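Local coordinates for threonine phosphate decarboxylase-like enzyme (Sulfurospirillum multivorans, PDB 6OUX), which uses pyridoxal phosphate to decarboxylate L-serine O-phosphate to ethanolamine O-phosphate, the linker precursor in norcobamide biosynthesis, at residues S82-R85 / S86-V90; G279-C282 / L283-V287. All coordinates share one frame; numbering follows the deposited sequence.

Each interaction is local, within one continuous stretch at an end of a helix, and the two helices lie against one another, their contact centres about 11 Å apart. Interaction 1 covers the loop end and first turns of helix 84-95 and is only partly buried; its chemistry is first-turn backbone bonds plus one arginine-to-amide bond. Interaction 2 is the last turns of helix 277-286, more deeply buried, where a salt bridge on one flank gives way to cysteine-phenylalanine and tyrosine-leucine packing on others. They meet through Ser82 OG and Glu280 OE2, 2.6 Å apart in a probable hydrogen bond, and through Val90, which packs on both Arg284 and Val287. Neither lies at the annotated substrate-binding residues.

Interaction 1 (S82-R85 / S86-V90); sequences SQQR and SLQKV
Ser86 N, in the first turn of helix 84-95, donates to Gln83 O at 3.0 Å, from above the carbonyl plane and with a bent N-H...O line. Its OG touches Ser82 CB at 3.5 Å, oxygen against methylene. Leu87 N reaches the same Gln83 carbonyl at 3.2 Å, this time in its plane, so that the oxygen of the N-cap residue takes two backbone donors. With CG anti to its carbonyl carbon (chi1 -62°), the leucine lays CB 3.3 Å from Gln84 O and CG close to Gln83 O. Gln88 N gives the straighter bond, 2.8 Å to Gln84 O with an N-H...O angle of 169°. Farther out, its OE1 accepts from Arg85 NH1 at 2.9 Å, on an in-plane lone pair and near the guanidinium edge. The two side chains run alongside each other, the arginine bent at chi2 and the glutamine extended beyond CG, while their flat ends stand 64° apart. Arg85 NH2 also bridges to Asp264, and Gln88 NE2 donates to Ile102 O, so each end of the pair has a second partner. Lys89 N bonds Arg85 O at 3.3 Å, and the lysine's methylenes pass along that carbonyl, CD coming to 3.4 Å. Leu87 and Gln84 pack on Ile104, whereas Ser86, Leu87 and Val90 touch Arg284 or Leu283, which places this helix start between strand 102-105 and helix 277-286.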
ATOM      1  N   SER A  82       3.235 -12.807   2.814  1.00 31.53           N
ATOM      2  CA  SER A  82       4.622 -13.051   2.390  1.00 28.34           C
ATOM      3  C   SER A  82       5.348 -11.780   2.125  1.00 28.51           C
ATOM      4  O   SER A  82       4.736 -10.765   1.766  1.00 27.64           O
ATOM      5  CB  SER A  82       4.614 -13.912   1.139  1.00 28.66           C
ATOM      6  OG  SER A  82       3.860 -15.105   1.353  1.00 26.40           O
ATOM      7  N   GLN A  83       6.666 -11.844   2.317  1.00 30.21           N
ATOM      8  CA  GLN A  83       7.558 -10.727   2.186  1.00 30.34           C
ATOM      9  C   GLN A  83       8.072 -10.629   0.747  1.00 27.88           C
ATOM     10  O   GLN A  83       7.862 -11.546  -0.058  1.00 24.78           O
ATOM     11  CB  GLN A  83       8.748 -10.846   3.156  1.00 36.71           C
ATOM     12  CG  GLN A  83       8.436 -11.209   4.616  1.00 42.94           C
ATOM     13  CD  GLN A  83       7.230 -10.482   5.201  1.00 49.53           C
ATOM     14  OE1 GLN A  83       6.230 -11.109   5.560  1.00 54.76           O
ATOM     15  NE2 GLN A  83       7.322  -9.158   5.314  1.00 52.23           N
ATOM     16  N   GLN A  84       8.707  -9.499   0.450  1.00 24.52           N
ATOM     17  CA  GLN A  84       9.156  -9.141  -0.895  1.00 25.17           C
ATOM     18  C   GLN A  84       9.885 -10.265  -1.641  1.00 26.41           C
ATOM     19  O   GLN A  84       9.492 -10.632  -2.774  1.00 23.13           O
ATOM     20  CB  GLN A  84       9.975  -7.843  -0.852  1.00 26.19           C
ATOM     21  CG  GLN A  84      10.484  -7.357  -2.192  1.00 27.13           C
ATOM     22  CD  GLN A  84       9.515  -6.489  -2.989  1.00 30.18           C
ATOM     23  OE1 GLN A  84       8.533  -5.879  -2.462  1.00 31.78           O
ATOM     24  NE2 GLN A  84       9.806  -6.384  -4.269  1.00 23.54           N
ATOM     25  N   ARG A  85      10.908 -10.861  -1.014  1.00 28.74           N
ATOM     26  CA  ARG A  85      11.667 -11.964  -1.666  1.00 28.70           C
ATOM     27  C   ARG A  85      10.807 -13.152  -2.118  1.00 28.47           C
ATOM     28  O   ARG A  85      11.093 -13.829  -3.159  1.00 26.00           O
ATOM     29  CB  ARG A  85      12.823 -12.472  -0.757  1.00 33.34           C
ATOM     30  CG  ARG A  85      13.920 -11.454  -0.424  1.00 35.45           C
ATOM     31  CD  ARG A  85      14.668 -10.989  -1.677  1.00 39.50           C
ATOM     32  NE  ARG A  85      15.690  -9.958  -1.450  1.00 37.93           N
ATOM     33  CZ  ARG A  85      16.302  -9.268  -2.421  1.00 36.15           C
ATOM     34  NH1 ARG A  85      15.981  -9.468  -3.689  1.00 36.29           N
ATOM     35  NH2 ARG A  85      17.193  -8.321  -2.125  1.00 35.32           N
ATOM     36  N   SER A  86       9.755 -13.458  -1.351  1.00 25.44           N
ATOM     37  CA  SER A  86       8.941 -14.572  -1.718  1.00 22.97           C
ATOM     38  C   SER A  86       8.065 -14.168  -2.919  1.00 22.69           C
ATOM     39  O   SER A  86       7.822 -14.997  -3.793  1.00 22.66           O
ATOM     40  CB  SER A  86       8.180 -15.159  -0.502  1.00 25.26           C
ATOM     41  OG  SER A  86       6.893 -15.599  -0.846  1.00 27.84           O
ATOM     42  N   LEU A  87       7.647 -12.900  -2.979  1.00 21.48           N
ATOM     43  CA  LEU A  87       6.823 -12.351  -4.071  1.00 21.49           C
ATOM     44  C   LEU A  87       7.615 -12.240  -5.389  1.00 21.62           C
ATOM     45  O   LEU A  87       7.128 -12.614  -6.461  1.00 22.59           O
ATOM     46  CB  LEU A  87       6.303 -10.966  -3.686  1.00 24.44           C
ATOM     47  CG  LEU A  87       5.393 -10.933  -2.457  1.00 25.40           C
ATOM     48  CD1 LEU A  87       5.094  -9.510  -2.050  1.00 27.06           C
ATOM     49  CD2 LEU A  87       4.155 -11.761  -2.724  1.00 24.72           C
ATOM     50  N   GLN A  88       8.872 -11.845  -5.269  1.00 21.58           N
ATOM     51  CA  GLN A  88       9.816 -11.899  -6.379  1.00 20.69           C
ATOM     52  C   GLN A  88       9.856 -13.263  -7.046  1.00 23.12           C
ATOM     53  O   GLN A  88       9.778 -13.416  -8.318  1.00 22.03           O
ATOM     54  CB  GLN A  88      11.201 -11.500  -5.863  1.00 20.98           C
ATOM     55  CG  GLN A  88      11.383 -10.030  -5.604  1.00 21.35           C
ATOM     56  CD  GLN A  88      12.825  -9.741  -5.286  1.00 21.31           C
ATOM     57  OE1 GLN A  88      13.517 -10.619  -4.830  1.00 22.86           O
ATOM     58  NE2 GLN A  88      13.281  -8.543  -5.529  1.00 20.21           N
ATOM     59  N   LYS A  89       9.947 -14.291  -6.200  1.00 23.47           N
ATOM     60  CA  LYS A  89       9.980 -15.641  -6.691  1.00 26.20           C
ATOM     61  C   LYS A  89       8.693 -16.062  -7.375  1.00 27.22           C
ATOM     62  O   LYS A  89       8.741 -16.752  -8.369  1.00 27.77           O
ATOM     63  CB  LYS A  89      10.439 -16.613  -5.600  1.00 27.00           C
ATOM     64  CG  LYS A  89      11.951 -16.499  -5.404  1.00 28.97           C
ATOM     65  CD  LYS A  89      12.427 -16.875  -4.007  1.00 33.10           C
ATOM     66  CE  LYS A  89      13.905 -16.556  -3.844  1.00 33.26           C
ATOM     67  NZ  LYS A  89      14.143 -15.826  -2.574  1.00 36.76           N
ATOM     68  N   VAL A  90       7.539 -15.597  -6.910  1.00 30.51           N
ATOM     69  CA  VAL A  90       6.298 -15.940  -7.584  1.00 28.58           C
ATOM     70  C   VAL A  90       6.309 -15.348  -8.987  1.00 26.42           C
ATOM     71  O   VAL A  90       5.988 -16.032  -9.931  1.00 28.93           O
ATOM     72  CB  VAL A  90       5.063 -15.529  -6.774  1.00 30.09           C
ATOM     73  CG1 VAL A  90       3.793 -15.787  -7.547  1.00 32.46           C
ATOM     74  CG2 VAL A  90       5.019 -16.306  -5.463  1.00 32.27           C
TER

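Interaction 2 (G279-C282 / L283-V287)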
ATOM      1  N   GLY A 279      -4.063  -8.869  -1.986  1.00 19.79           N
ATOM      2  CA  GLY A 279      -3.060  -8.552  -2.977  1.00 19.92           C
ATOM      3  C   GLY A 279      -2.208  -9.750  -3.337  1.00 20.37           C
ATOM      4  O   GLY A 279      -1.997 -10.040  -4.544  1.00 18.03           O
ATOM      5  N   GLU A 280      -1.696 -10.414  -2.301  1.00 18.09           N
ATOM      6  CA  GLU A 280      -0.921 -11.623  -2.468  1.00 18.96           C
ATOM      7  C   GLU A 280      -1.665 -12.733  -3.162  1.00 17.95           C
ATOM      8  O   GLU A 280      -1.088 -13.343  -4.037  1.00 17.95           O
ATOM      9  CB  GLU A 280      -0.406 -12.148  -1.144  1.00 20.47           C
ATOM     10  CG  GLU A 280       0.434 -13.373  -1.321  1.00 21.82           C
ATOM     11  CD  GLU A 280       1.078 -13.841  -0.027  1.00 24.92           C
ATOM     12  OE1 GLU A 280       0.948 -13.181   1.037  1.00 23.51           O
ATOM     13  OE2 GLU A 280       1.687 -14.910  -0.091  1.00 22.65           O
ATOM     14  N   TYR A 281      -2.904 -13.024  -2.738  1.00 18.31           N
ATOM     15  CA  TYR A 281      -3.745 -14.013  -3.389  1.00 17.70           C
ATOM     16  C   TYR A 281      -3.775 -13.696  -4.906  1.00 17.76           C
ATOM     17  O   TYR A 281      -3.597 -14.573  -5.750  1.00 16.45           O
ATOM     18  CB  TYR A 281      -5.184 -13.975  -2.854  1.00 18.93           C
ATOM     19  CG  TYR A 281      -6.110 -14.801  -3.703  1.00 19.00           C
ATOM     20  CD1 TYR A 281      -6.162 -16.204  -3.546  1.00 20.51           C
ATOM     21  CD2 TYR A 281      -6.850 -14.238  -4.735  1.00 20.01           C
ATOM     22  CE1 TYR A 281      -6.975 -17.005  -4.360  1.00 21.05           C
ATOM     23  CE2 TYR A 281      -7.638 -15.054  -5.575  1.00 20.03           C
ATOM     24  CZ  TYR A 281      -7.690 -16.425  -5.387  1.00 21.79           C
ATOM     25  OH  TYR A 281      -8.483 -17.234  -6.193  1.00 20.85           O
ATOM     26  N   CYS A 282      -4.006 -12.441  -5.229  1.00 17.15           N
ATOM     27  CA  CYS A 282      -4.191 -12.052  -6.632  1.00 19.61           C
ATOM     28  C   CYS A 282      -2.897 -12.196  -7.399  1.00 18.39           C
ATOM     29  O   CYS A 282      -2.881 -12.664  -8.532  1.00 16.91           O
ATOM     30  CB  CYS A 282      -4.682 -10.608  -6.735  1.00 18.62           C
ATOM     31  SG  CYS A 282      -6.431 -10.386  -6.345  1.00 21.00           S
ATOM     32  N   LEU A 283      -1.815 -11.824  -6.756  1.00 19.39           N
ATOM     33  CA  LEU A 283      -0.511 -11.939  -7.380  1.00 22.69           C
ATOM     34  C   LEU A 283      -0.194 -13.398  -7.757  1.00 21.66           C
ATOM     35  O   LEU A 283       0.300 -13.677  -8.897  1.00 17.87           O
ATOM     36  CB  LEU A 283       0.586 -11.406  -6.473  1.00 26.24           C
ATOM     37  CG  LEU A 283       1.848 -11.100  -7.248  1.00 30.60           C
ATOM     38  CD1 LEU A 283       1.697  -9.691  -7.797  1.00 32.83           C
ATOM     39  CD2 LEU A 283       3.101 -11.217  -6.384  1.00 35.36           C
ATOM     40  N   ARG A 284      -0.482 -14.302  -6.817  1.00 19.40           N
ATOM     41  CA  ARG A 284      -0.223 -15.726  -7.029  1.00 19.97           C
ATOM     42  C   ARG A 284      -1.204 -16.329  -8.019  1.00 20.19           C
ATOM     43  O   ARG A 284      -0.847 -17.254  -8.755  1.00 21.97           O
ATOM     44  CB  ARG A 284      -0.289 -16.496  -5.752  1.00 20.81           C
ATOM     45  CG  ARG A 284       0.805 -16.158  -4.761  1.00 21.73           C
ATOM     46  CD  ARG A 284       0.617 -16.989  -3.480  1.00 22.14           C
ATOM     47  NE  ARG A 284       1.665 -16.649  -2.551  1.00 23.48           N
ATOM     48  CZ  ARG A 284       2.891 -17.168  -2.561  1.00 26.26           C
ATOM     49  NH1 ARG A 284       3.234 -18.151  -3.402  1.00 25.10           N
ATOM     50  NH2 ARG A 284       3.769 -16.717  -1.684  1.00 27.31           N
ATOM     51  N   LEU A 285      -2.407 -15.797  -8.069  1.00 18.50           N
ATOM     52  CA  LEU A 285      -3.336 -16.176  -9.093  1.00 20.67           C
ATOM     53  C   LEU A 285      -2.810 -15.827 -10.478  1.00 21.80           C
ATOM     54  O   LEU A 285      -2.763 -16.661 -11.382  1.00 20.67           O
ATOM     55  CB  LEU A 285      -4.673 -15.478  -8.828  1.00 20.65           C
ATOM     56  CG  LEU A 285      -5.793 -15.887  -9.761  1.00 21.47           C
ATOM     57  CD1 LEU A 285      -6.216 -17.339  -9.497  1.00 20.50           C
ATOM     58  CD2 LEU A 285      -6.906 -14.907  -9.520  1.00 20.33           C
ATOM     59  N   PHE A 286      -2.374 -14.583 -10.620  1.00 25.18           N
ATOM     60  CA  PHE A 286      -2.043 -13.971 -11.919  1.00 25.23           C
ATOM     61  C   PHE A 286      -0.925 -14.672 -12.635  1.00 26.17           C
ATOM     62  O   PHE A 286      -0.798 -14.490 -13.840  1.00 29.33           O
ATOM     63  CB  PHE A 286      -1.656 -12.494 -11.748  1.00 24.71           C
ATOM     64  CG  PHE A 286      -2.769 -11.598 -11.300  1.00 23.34           C
ATOM     65  CD1 PHE A 286      -4.103 -11.992 -11.312  1.00 25.54           C
ATOM     66  CD2 PHE A 286      -2.464 -10.314 -10.823  1.00 25.22           C
ATOM     67  CE1 PHE A 286      -5.097 -11.116 -10.863  1.00 26.53           C
ATOM     68  CE2 PHE A 286      -3.444  -9.456 -10.372  1.00 23.93           C
ATOM     69  CZ  PHE A 286      -4.757  -9.842 -10.421  1.00 27.74           C
ATOM     70  N   VAL A 287      -0.175 -15.526 -11.935  1.00 28.75           N
ATOM     71  CA  VAL A 287       0.897 -16.317 -12.575  1.00 28.50           C
ATOM     72  C   VAL A 287       0.639 -17.810 -12.699  1.00 27.54           C
ATOM     73  O   VAL A 287       1.465 -18.562 -13.254  1.00 29.40           O
ATOM     74  CB  VAL A 287       2.279 -15.962 -11.945  1.00 35.90           C
ATOM     75  CG1 VAL A 287       2.484 -14.448 -11.986  1.00 37.51           C
ATOM     76  CG2 VAL A 287       2.422 -16.458 -10.515  1.00 35.47           C
TER
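Arg284 grips Glu280 side-on, one turn back along helix 277-286: NE lies 3.0 Å and NH2 3.2 Å from the same oxygen, OE2. NE uses the anti lone pair of that oxygen, which lies close to the guanidinium plane, while carboxylate and guanidinium are turned 42° apart. Extended from CG to NE (chi2 179°, chi3 -180°), the arginine runs alongside the glutamate. OE2 is also hydrogen-bonded to Ser82 OG, its strongest polar partner. Along the backbone, Phe286 N bonds Cys282 O at 2.9 Å. That carbonyl oxygen sits over one face of the Phe286 ring, toward its rim, 3.0 Å from CG. Cys282 CB makes an off-centre CH-pi contact 4.2 Å from the ring centroid, and SG lies obliquely, farther out; Phe246 stacks on this ring. Tyr281 CE2 meets Leu285 CD2 at 4.0 Å, and the tyrosine hydroxyl is hydrogen-bonded to Glu66 of helix 53-68. A leucine in place of Arg284 would probably leave the Glu280 carboxylate, still bonded to Ser82, without its cationic mate and freer to turn. The helix is thus amphipathic: its ion pair faces the start of helix 84-95 and the preceding loop, its apolar and aromatic groups helix 53-68 and the loop with Ile248.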